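Local coordinates for protein putative (PDB 4O8S) that belongs to the nucleotidyltransferase superfamily, in the AbiEii toxin family of type IV toxin-antitoxin systems, and so probably transfers nucleotides to a target not yet established, at residues I54-L57 with G58-S62; D108-E112 with S113-V117; R122-K125 with I126-I130. All coordinates share one frame; numbering follows the deposited sequence.

Interaction 1: I54-L57 with G58-S62; sequences INLL and GRVKS
Asn-55 caps the first turn of helix 56-63, and its side chain reaches forward over that turn: OD1 accepts from the backbone N of Gly-58 at 3.1 Å. With CG anti to the backbone N (chi1 -171°), the amide is carried forward alongside Gly-58, and the N-H meets OD1 from above the carbonyl plane rather than on a lone pair, with an N-H...O angle of 144°. The backbone O of Asn-55 takes the straighter bond, from Arg-59 N at 2.9 Å. Arg-59 CG lies 3.0 Å from Asn-55 O, before the chain bends at chi2 and chi3 and leads the guanidinium away to a salt bridge with Asp-22. The CD1 tip of Ile-54 meets Arg-59 CG at 4.0 Å, the two side chains crossing at about a right angle. Both methyls of Leu-56 bear on Val-60, one turn further on, with CD2 3.8 Å from CG2; Val-60 and Leu-57 also pack on Ile-73 of strand 68-75. On the solvent side, Lys-61 curls back, bent at chi2 and chi4, to place NZ 2.9 Å from Gly-58 O, which Ser-62 N also grips. The Asn-55 amide thus occupies Gly-58 N, an N-H with no preceding helical carbonyl, while Asn-55 O begins the regular helical bonding and the apolar face holds the helix to the sheet.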
ATOM      1  N   ILE A  54      16.333  14.343  -0.021  1.00 44.05           N
ATOM      2  CA  ILE A  54      16.911  14.154   1.311  1.00 46.83           C
ATOM      3  C   ILE A  54      18.172  13.277   1.227  1.00 50.74           C
ATOM      4  O   ILE A  54      18.538  12.805   0.140  1.00 49.09           O
ATOM      5  CB  ILE A  54      15.909  13.485   2.284  1.00 47.49           C
ATOM      6  CG1 ILE A  54      15.664  12.031   1.882  1.00 49.00           C
ATOM      7  CG2 ILE A  54      14.598  14.264   2.348  1.00 45.22           C
ATOM      8  CD1 ILE A  54      15.721  11.043   3.044  1.00 50.40           C
ATOM      9  N   ASN A  55      18.838  13.056   2.362  1.00 49.77           N
ATOM     10  CA  ASN A  55      19.993  12.164   2.379  1.00 49.61           C
ATOM     11  C   ASN A  55      19.526  10.726   2.605  1.00 51.30           C
ATOM     12  O   ASN A  55      19.732  10.149   3.677  1.00 49.80           O
ATOM     13  CB  ASN A  55      21.029  12.598   3.438  1.00 54.74           C
ATOM     14  CG  ASN A  55      22.359  11.824   3.334  1.00 56.91           C
ATOM     15  OD1 ASN A  55      22.544  10.966   2.455  1.00 52.70           O
ATOM     16  ND2 ASN A  55      23.293  12.139   4.234  1.00 59.79           N
ATOM     17  N   LEU A  56      18.910  10.156   1.573  1.00 49.43           N
ATOM     18  CA  LEU A  56      18.335   8.824   1.640  1.00 46.86           C
ATOM     19  C   LEU A  56      19.373   7.782   2.029  1.00 47.50           C
ATOM     20  O   LEU A  56      19.156   6.989   2.951  1.00 47.97           O
ATOM     21  CB  LEU A  56      17.699   8.468   0.291  1.00 45.67           C
ATOM     22  CG  LEU A  56      16.837   7.205   0.245  1.00 44.06           C
ATOM     23  CD1 LEU A  56      17.662   5.966  -0.054  1.00 39.13           C
ATOM     24  CD2 LEU A  56      16.043   7.039   1.557  1.00 43.84           C
ATOM     25  N   LEU A  57      20.490   7.774   1.307  1.00 49.36           N
ATOM     26  CA  LEU A  57      21.582   6.850   1.586  1.00 51.01           C
ATOM     27  C   LEU A  57      22.045   6.918   3.048  1.00 49.93           C
ATOM     28  O   LEU A  57      22.283   5.883   3.686  1.00 47.56           O
ATOM     29  CB  LEU A  57      22.759   7.125   0.646  1.00 50.90           C
ATOM     30  CG  LEU A  57      22.550   6.774  -0.826  1.00 51.22           C
ATOM     31  CD1 LEU A  57      23.855   6.940  -1.601  1.00 54.31           C
ATOM     32  CD2 LEU A  57      22.040   5.365  -0.937  1.00 45.57           C
ATOM     33  N   GLY A  58      22.151   8.136   3.577  1.00 48.76           N
ATOM     34  CA  GLY A  58      22.604   8.327   4.944  1.00 54.44           C
ATOM     35  C   GLY A  58      21.604   7.840   5.979  1.00 52.29           C
ATOM     36  O   GLY A  58      21.965   7.134   6.926  1.00 52.87           O
ATOM     37  N   ARG A  59      20.343   8.223   5.808  1.00 47.12           N
ATOM     38  CA  ARG A  59      19.300   7.793   6.735  1.00 45.93           C
ATOM     39  C   ARG A  59      19.185   6.269   6.733  1.00 45.37           C
ATOM     40  O   ARG A  59      19.067   5.637   7.790  1.00 46.02           O
ATOM     41  CB  ARG A  59      17.954   8.431   6.374  1.00 44.88           C
ATOM     42  CG  ARG A  59      17.999   9.943   6.178  1.00 47.61           C
ATOM     43  CD  ARG A  59      18.463  10.665   7.439  1.00 50.49           C
ATOM     44  NE  ARG A  59      17.491  10.513   8.512  1.00 50.97           N
ATOM     45  CZ  ARG A  59      16.837  11.518   9.090  1.00 54.53           C
ATOM     46  NH1 ARG A  59      17.060  12.779   8.723  1.00 45.76           N
ATOM     47  NH2 ARG A  59      15.960  11.254  10.055  1.00 52.15           N
ATOM     48  N   VAL A  60      19.238   5.671   5.546  1.00 41.83           N
ATOM     49  CA  VAL A  60      19.125   4.224   5.465  1.00 41.62           C
ATOM     50  C   VAL A  60      20.260   3.534   6.216  1.00 45.09           C
ATOM     51  O   VAL A  60      20.013   2.601   6.993  1.00 45.80           O
ATOM     52  CB  VAL A  60      19.045   3.714   4.011  1.00 41.07           C
ATOM     53  CG1 VAL A  60      19.187   2.198   3.974  1.00 37.46           C
ATOM     54  CG2 VAL A  60      17.732   4.140   3.387  1.00 38.84           C
ATOM     55  N   LYS A  61      21.496   3.990   6.010  1.00 50.93           N
ATOM     56  CA  LYS A  61      22.620   3.377   6.715  1.00 51.32           C
ATOM     57  C   LYS A  61      22.523   3.617   8.230  1.00 51.60           C
ATOM     58  O   LYS A  61      22.786   2.718   9.022  1.00 53.65           O
ATOM     59  CB  LYS A  61      23.971   3.818   6.127  1.00 52.03           C
ATOM     60  CG  LYS A  61      24.353   5.271   6.372  1.00 60.13           C
ATOM     61  CD  LYS A  61      25.231   5.450   7.629  1.00 62.24           C
ATOM     62  CE  LYS A  61      25.722   6.899   7.774  1.00 63.81           C
ATOM     63  NZ  LYS A  61      24.615   7.906   7.849  1.00 62.66           N
ATOM     64  N   SER A  62      22.093   4.808   8.632  1.00 51.02           N
ATOM     65  CA  SER A  62      21.981   5.104  10.056  1.00 53.27           C
ATOM     66  C   SER A  62      20.732   4.450  10.673  1.00 54.23           C
ATOM     67  O   SER A  62      20.566   4.446  11.896  1.00 56.16           O
ATOM     68  CB  SER A  62      22.003   6.619  10.309  1.00 52.75           C
ATOM     69  OG  SER A  62      20.723   7.197  10.119  1.00 58.51           O
TER

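Interaction 2: D108-E112 with S113-V117; sequences DAPKE and SEVNV
Lys-111 O and Glu-114 N are joined by the main hydrogen bond of this turn, 2.7 Å long and fairly straight at 160°. The N-H comes from above the carbonyl plane. A second backbone bond, from Val-115 N to Glu-112 O, is weak at 3.5 Å. Together the two describe consecutive beta-turns, 111-114 and 112-115, that bring the loop after strand 98-106 round into strand 115-118.

The apolar contact is made by Pro-110. Its CB rests 3.7 Å from Glu-114 CB, and its CG meets the CG2 methyl of Val-115 at 4.1 Å. Pro-110 and Val-115 both lean on Val-26 of strand 26-27, so the turn is seated on the sheet.

The polar side chains are spread round the outside. Ser-113 OG donates to Glu-114 OE2 over 3.2 Å, meeting the anti lone pair of OE2, the one that points away from OE1; Glu-114 reaches it by bending at chi2 (-32°). Alongside, the aliphatic chain of Lys-111 passes the same hydroxyl, Lys-111 CB lying 4.0 Å from Ser-113 OG, while its NZ stays clear of the carboxylate. Glu-112 turns the other way and makes a salt bridge with Arg-122, and Lys-125 NZ donates a hydrogen bond to Ser-113 O.

One short backbone bond, with a weak second, thus sets the shape of an exposed turn, and the Glu-112 carboxylate and the Ser-113 carbonyl, facing Arg-122 and Lys-125, would probably help to hold the turn against the following strand.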
ATOM      1  N   ASP A 108       4.789  14.442  -6.007  1.00101.57           N
ATOM      2  CA  ASP A 108       3.546  13.702  -5.923  1.00101.29           C
ATOM      3  C   ASP A 108       2.959  14.224  -4.623  1.00103.66           C
ATOM      4  O   ASP A 108       1.746  14.209  -4.398  1.00103.80           O
ATOM      5  CB  ASP A 108       3.882  12.218  -5.765  1.00 97.06           C
ATOM      6  CG  ASP A 108       2.876  11.298  -6.436  1.00101.10           C
ATOM      7  OD1 ASP A 108       1.653  11.531  -6.302  1.00104.28           O
ATOM      8  OD2 ASP A 108       3.322  10.328  -7.092  1.00100.47           O
ATOM      9  N   ALA A 109       3.874  14.742  -3.805  1.00 78.38           N
ATOM     10  CA  ALA A 109       3.722  14.898  -2.358  1.00 74.68           C
ATOM     11  C   ALA A 109       2.388  15.402  -1.839  1.00 77.32           C
ATOM     12  O   ALA A 109       1.836  16.383  -2.347  1.00 81.68           O
ATOM     13  CB  ALA A 109       4.856  15.748  -1.802  1.00 72.03           C
ATOM     14  N   PRO A 110       1.880  14.726  -0.798  1.00 83.74           N
ATOM     15  CA  PRO A 110       0.701  15.210  -0.080  1.00 83.57           C
ATOM     16  C   PRO A 110       1.052  16.503   0.644  1.00 83.44           C
ATOM     17  O   PRO A 110       2.220  16.707   1.004  1.00 82.53           O
ATOM     18  CB  PRO A 110       0.432  14.095   0.941  1.00 78.18           C
ATOM     19  CG  PRO A 110       1.766  13.426   1.142  1.00 74.35           C
ATOM     20  CD  PRO A 110       2.446  13.503  -0.192  1.00 74.33           C
ATOM     21  N   LYS A 111       0.068  17.376   0.833  1.00 62.82           N
ATOM     22  CA  LYS A 111       0.239  18.505   1.734  1.00 64.23           C
ATOM     23  C   LYS A 111       0.543  17.941   3.122  1.00 60.67           C
ATOM     24  O   LYS A 111       0.129  16.824   3.450  1.00 58.03           O
ATOM     25  CB  LYS A 111      -1.032  19.368   1.765  1.00 69.50           C
ATOM     26  CG  LYS A 111      -1.332  20.078   0.449  1.00 75.06           C
ATOM     27  CD  LYS A 111      -2.634  20.878   0.512  1.00 81.24           C
ATOM     28  CE  LYS A 111      -2.612  21.918   1.631  1.00 86.09           C
ATOM     29  NZ  LYS A 111      -3.744  22.897   1.525  1.00 87.12           N
ATOM     30  N   GLU A 112       1.270  18.697   3.940  1.00 68.66           N
ATOM     31  CA  GLU A 112       1.606  18.230   5.282  1.00 66.89           C
ATOM     32  C   GLU A 112       0.361  17.876   6.106  1.00 67.83           C
ATOM     33  O   GLU A 112       0.430  17.073   7.039  1.00 68.63           O
ATOM     34  CB  GLU A 112       2.471  19.261   6.008  1.00 67.43           C
ATOM     35  CG  GLU A 112       3.327  18.678   7.121  1.00 71.43           C
ATOM     36  CD  GLU A 112       4.224  17.538   6.649  1.00 70.20           C
ATOM     37  OE1 GLU A 112       4.656  17.539   5.473  1.00 69.57           O
ATOM     38  OE2 GLU A 112       4.500  16.631   7.462  1.00 68.52           O
ATOM     39  N   SER A 113      -0.779  18.452   5.737  1.00 77.87           N
ATOM     40  CA  SER A 113      -2.044  18.151   6.406  1.00 77.94           C
ATOM     41  C   SER A 113      -2.729  16.892   5.854  1.00 77.33           C
ATOM     42  O   SER A 113      -3.802  16.514   6.330  1.00 78.47           O
ATOM     43  CB  SER A 113      -2.991  19.354   6.334  1.00 78.30           C
ATOM     44  OG  SER A 113      -3.316  19.671   4.989  1.00 84.25           O
ATOM     45  N   GLU A 114      -2.114  16.252   4.857  1.00 63.84           N
ATOM     46  CA  GLU A 114      -2.601  14.962   4.346  1.00 58.98           C
ATOM     47  C   GLU A 114      -1.739  13.807   4.846  1.00 54.93           C
ATOM     48  O   GLU A 114      -1.814  12.693   4.329  1.00 50.42           O
ATOM     49  CB  GLU A 114      -2.625  14.932   2.817  1.00 60.42           C
ATOM     50  CG  GLU A 114      -3.577  15.924   2.173  1.00 70.53           C
ATOM     51  CD  GLU A 114      -4.818  16.190   3.021  1.00 77.11           C
ATOM     52  OE1 GLU A 114      -5.725  15.322   3.067  1.00 73.43           O
ATOM     53  OE2 GLU A 114      -4.883  17.279   3.644  1.00 78.26           O
ATOM     54  N   VAL A 115      -0.913  14.081   5.848  1.00 47.52           N
ATOM     55  CA  VAL A 115      -0.041  13.063   6.419  1.00 42.97           C
ATOM     56  C   VAL A 115      -0.556  12.610   7.788  1.00 41.32           C
ATOM     57  O   VAL A 115      -0.857  13.449   8.640  1.00 42.51           O
ATOM     58  CB  VAL A 115       1.394  13.606   6.575  1.00 40.24           C
ATOM     59  CG1 VAL A 115       2.322  12.554   7.215  1.00 35.37           C
ATOM     60  CG2 VAL A 115       1.937  14.059   5.225  1.00 44.06           C
ATOM     61  N   ASN A 116      -0.661  11.293   7.990  1.00 34.64           N
ATOM     62  CA  ASN A 116      -0.886  10.715   9.321  1.00 30.66           C
ATOM     63  C   ASN A 116       0.436  10.316   9.938  1.00 34.47           C
ATOM     64  O   ASN A 116       1.419  10.059   9.213  1.00 30.11           O
ATOM     65  CB  ASN A 116      -1.737   9.437   9.248  1.00 29.44           C
ATOM     66  CG  ASN A 116      -3.194   9.714   8.949  1.00 31.55           C
ATOM     67  OD1 ASN A 116      -3.678  10.841   9.133  1.00 31.08           O
ATOM     68  ND2 ASN A 116      -3.916   8.680   8.501  1.00 29.59           N
ATOM     69  N   VAL A 117       0.468  10.238  11.268  1.00 31.67           N
ATOM     70  CA  VAL A 117       1.540   9.515  11.952  1.00 33.13           C
ATOM     71  C   VAL A 117       0.943   8.330  12.687  1.00 33.21           C
ATOM     72  O   VAL A 117      -0.071   8.466  13.386  1.00 32.83           O
ATOM     73  CB  VAL A 117       2.307  10.390  12.951  1.00 34.58           C
ATOM     74  CG1 VAL A 117       3.470   9.590  13.589  1.00 30.53           C
ATOM     75  CG2 VAL A 117       2.813  11.646  12.258  1.00 32.95           C
TER

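Interaction 3: R122-K125 with I126-I130; sequences RIAK and IERII
Ala-124 sits where a beta-hairpin strand gives way to a helix: strand 121-124, paired antiparallel with strand 115-118, runs through one linking residue into helix 126-139, and the Ala-124 CB meets CG1 of Ile-129 at 4.2 Å. The short strand and helix segments make an angle of 49°, so the chain bends here without doubling back. Before the junction, Arg-122 stays with the strand and also spends its guanidinium on the carbonyls of Pro-24 and Met-25. Ile-123 turns into the interior instead, packing on Ala-32 of helix 29-36.

At Ala-124 two side chains of the first helical turn come back toward the strand. Arg-128 passes its aliphatic part along the methyl, Arg-128 CD lying 4.2 Å from Ala-124 CB. Its CG stands anti to the backbone N (chi1 -170°) and the chain runs extended to NE, which delivers NH2 to Asp-108 O and to the carboxylate of Asp-49. Ile-129 approaches from the buried side, its CD1 3.7 Å from Ala-124 O, and packs beyond on Leu-33 of helix 29-36; that carbonyl has a polar partner in Tyr-37 OH.

Lys-125 is the N-cap residue. Its extended side chain leads away from the helix and makes no capping bond; Lys-125 O instead starts the helix's backbone bonding. This one oxygen receives two N-H groups: weakly that of Arg-128, whose N is 3.0 Å from Lys-125 O with an angle of only 126°, and more directly that of Ile-129 N, in the carbonyl plane at 3.2 Å.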
ATOM      1  N   ARG A 122       5.430   8.387   9.413  1.00 26.59           N
ATOM      2  CA  ARG A 122       4.648   9.243   8.519  1.00 25.50           C
ATOM      3  C   ARG A 122       4.072   8.405   7.372  1.00 30.40           C
ATOM      4  O   ARG A 122       4.819   7.772   6.600  1.00 27.00           O
ATOM      5  CB  ARG A 122       5.528  10.364   7.956  1.00 27.07           C
ATOM      6  CG  ARG A 122       6.025  11.366   9.018  1.00 32.84           C
ATOM      7  CD  ARG A 122       7.111  12.305   8.453  1.00 34.58           C
ATOM      8  NE  ARG A 122       6.784  12.842   7.128  1.00 35.37           N
ATOM      9  CZ  ARG A 122       5.995  13.893   6.918  1.00 39.83           C
ATOM     10  NH1 ARG A 122       5.432  14.522   7.945  1.00 41.41           N
ATOM     11  NH2 ARG A 122       5.760  14.322   5.681  1.00 39.38           N
ATOM     12  N   ILE A 123       2.749   8.381   7.266  1.00 31.78           N
ATOM     13  CA  ILE A 123       2.076   7.460   6.360  1.00 30.89           C
ATOM     14  C   ILE A 123       0.926   8.196   5.686  1.00 31.09           C
ATOM     15  O   ILE A 123       0.313   9.089   6.293  1.00 30.23           O
ATOM     16  CB  ILE A 123       1.541   6.226   7.145  1.00 32.37           C
ATOM     17  CG1 ILE A 123       2.699   5.454   7.785  1.00 35.29           C
ATOM     18  CG2 ILE A 123       0.779   5.271   6.255  1.00 30.47           C
ATOM     19  CD1 ILE A 123       2.289   4.050   8.297  1.00 36.31           C
ATOM     20  N   ALA A 124       0.631   7.832   4.437  1.00 25.44           N
ATOM     21  CA  ALA A 124      -0.454   8.459   3.677  1.00 26.62           C
ATOM     22  C   ALA A 124      -1.800   8.135   4.320  1.00 28.81           C
ATOM     23  O   ALA A 124      -1.961   7.055   4.922  1.00 24.09           O
ATOM     24  CB  ALA A 124      -0.454   7.946   2.236  1.00 27.90           C
ATOM     25  N   LYS A 125      -2.776   9.024   4.158  1.00 28.90           N
ATOM     26  CA  LYS A 125      -4.128   8.738   4.648  1.00 35.37           C
ATOM     27  C   LYS A 125      -4.800   7.656   3.816  1.00 34.32           C
ATOM     28  O   LYS A 125      -4.487   7.475   2.630  1.00 31.25           O
ATOM     29  CB  LYS A 125      -5.003   9.998   4.647  1.00 36.61           C
ATOM     30  CG  LYS A 125      -4.506  11.100   5.574  1.00 40.39           C
ATOM     31  CD  LYS A 125      -5.371  12.346   5.430  1.00 47.03           C
ATOM     32  CE  LYS A 125      -5.066  13.359   6.539  1.00 52.47           C
ATOM     33  NZ  LYS A 125      -5.920  14.588   6.424  1.00 53.14           N
ATOM     34  N   ILE A 126      -5.747   6.964   4.445  1.00 27.64           N
ATOM     35  CA  ILE A 126      -6.423   5.836   3.822  1.00 30.99           C
ATOM     36  C   ILE A 126      -7.068   6.224   2.498  1.00 31.18           C
ATOM     37  O   ILE A 126      -7.009   5.464   1.508  1.00 30.24           O
ATOM     38  CB  ILE A 126      -7.528   5.256   4.749  1.00 32.04           C
ATOM     39  CG1 ILE A 126      -6.908   4.535   5.939  1.00 30.03           C
ATOM     40  CG2 ILE A 126      -8.423   4.281   3.986  1.00 29.86           C
ATOM     41  CD1 ILE A 126      -6.309   3.211   5.552  1.00 34.76           C
ATOM     42  N   GLU A 127      -7.699   7.392   2.460  1.00 31.65           N
ATOM     43  CA  GLU A 127      -8.410   7.767   1.241  1.00 34.60           C
ATOM     44  C   GLU A 127      -7.454   7.957   0.058  1.00 33.73           C
ATOM     45  O   GLU A 127      -7.813   7.684  -1.078  1.00 32.00           O
ATOM     46  CB  GLU A 127      -9.346   8.982   1.451  1.00 40.15           C
ATOM     47  CG  GLU A 127      -8.697  10.239   2.005  1.00 52.36           C
ATOM     48  CD  GLU A 127      -9.531  11.503   1.731  1.00 68.20           C
ATOM     49  OE1 GLU A 127      -8.964  12.625   1.809  1.00 65.09           O
ATOM     50  OE2 GLU A 127     -10.749  11.375   1.438  1.00 70.32           O
ATOM     51  N   ARG A 128      -6.226   8.386   0.329  1.00 34.59           N
ATOM     52  CA  ARG A 128      -5.232   8.515  -0.738  1.00 36.43           C
ATOM     53  C   ARG A 128      -4.795   7.117  -1.200  1.00 35.96           C
ATOM     54  O   ARG A 128      -4.627   6.862  -2.397  1.00 34.18           O
ATOM     55  CB  ARG A 128      -4.033   9.324  -0.232  1.00 39.84           C
ATOM     56  CG  ARG A 128      -3.001   9.759  -1.291  1.00 47.20           C
ATOM     57  CD  ARG A 128      -1.959  10.672  -0.623  1.00 60.13           C
ATOM     58  NE  ARG A 128      -0.816  11.053  -1.463  1.00 69.50           N
ATOM     59  CZ  ARG A 128      -0.619  12.275  -1.966  1.00 67.26           C
ATOM     60  NH1 ARG A 128      -1.497  13.248  -1.741  1.00 65.68           N
ATOM     61  NH2 ARG A 128       0.459  12.524  -2.702  1.00 62.52           N
ATOM     62  N   ILE A 129      -4.630   6.199  -0.253  1.00 27.12           N
ATOM     63  CA  ILE A 129      -4.290   4.836  -0.627  1.00 28.74           C
ATOM     64  C   ILE A 129      -5.383   4.206  -1.503  1.00 29.39           C
ATOM     65  O   ILE A 129      -5.079   3.556  -2.507  1.00 30.32           O
ATOM     66  CB  ILE A 129      -3.982   3.972   0.602  1.00 30.20           C
ATOM     67  CG1 ILE A 129      -2.802   4.602   1.365  1.00 26.57           C
ATOM     68  CG2 ILE A 129      -3.664   2.539   0.163  1.00 26.97           C
ATOM     69  CD1 ILE A 129      -2.609   4.088   2.797  1.00 30.55           C
ATOM     70  N   ILE A 130      -6.644   4.405  -1.133  1.00 28.62           N
ATOM     71  CA  ILE A 130      -7.769   3.884  -1.911  1.00 30.58           C
ATOM     72  C   ILE A 130      -7.730   4.455  -3.331  1.00 33.95           C
ATOM     73  O   ILE A 130      -7.842   3.716  -4.314  1.00 32.69           O
ATOM     74  CB  ILE A 130      -9.133   4.285  -1.277  1.00 31.59           C
ATOM     75  CG1 ILE A 130      -9.287   3.686   0.128  1.00 32.30           C
ATOM     76  CG2 ILE A 130     -10.282   3.792  -2.137  1.00 30.39           C
ATOM     77  CD1 ILE A 130     -10.562   4.103   0.824  1.00 30.34           C
TER

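Interactions 2 and 3 are neighbours, their centres about 9 Å apart, and share the hairpin of strands 115-118 and 121-124: Glu-112 reaches Arg-122, and Arg-128 reaches back to the start of the 108-112 loop. Interaction 1 stands apart on helix 56-63, about 21 and 24 Å from the other two between centres, and touches neither. Interaction 2 is a surface contact, with charged side chains round a turn. Interactions 1 and 3 are partly buried helix starts, yet differ in chemistry: interaction 1 adds a side-chain cap to its backbone bonds, whereas interaction 3 has none within its segments and brings isoleucines packed between helices, much closer to the centre of the chain.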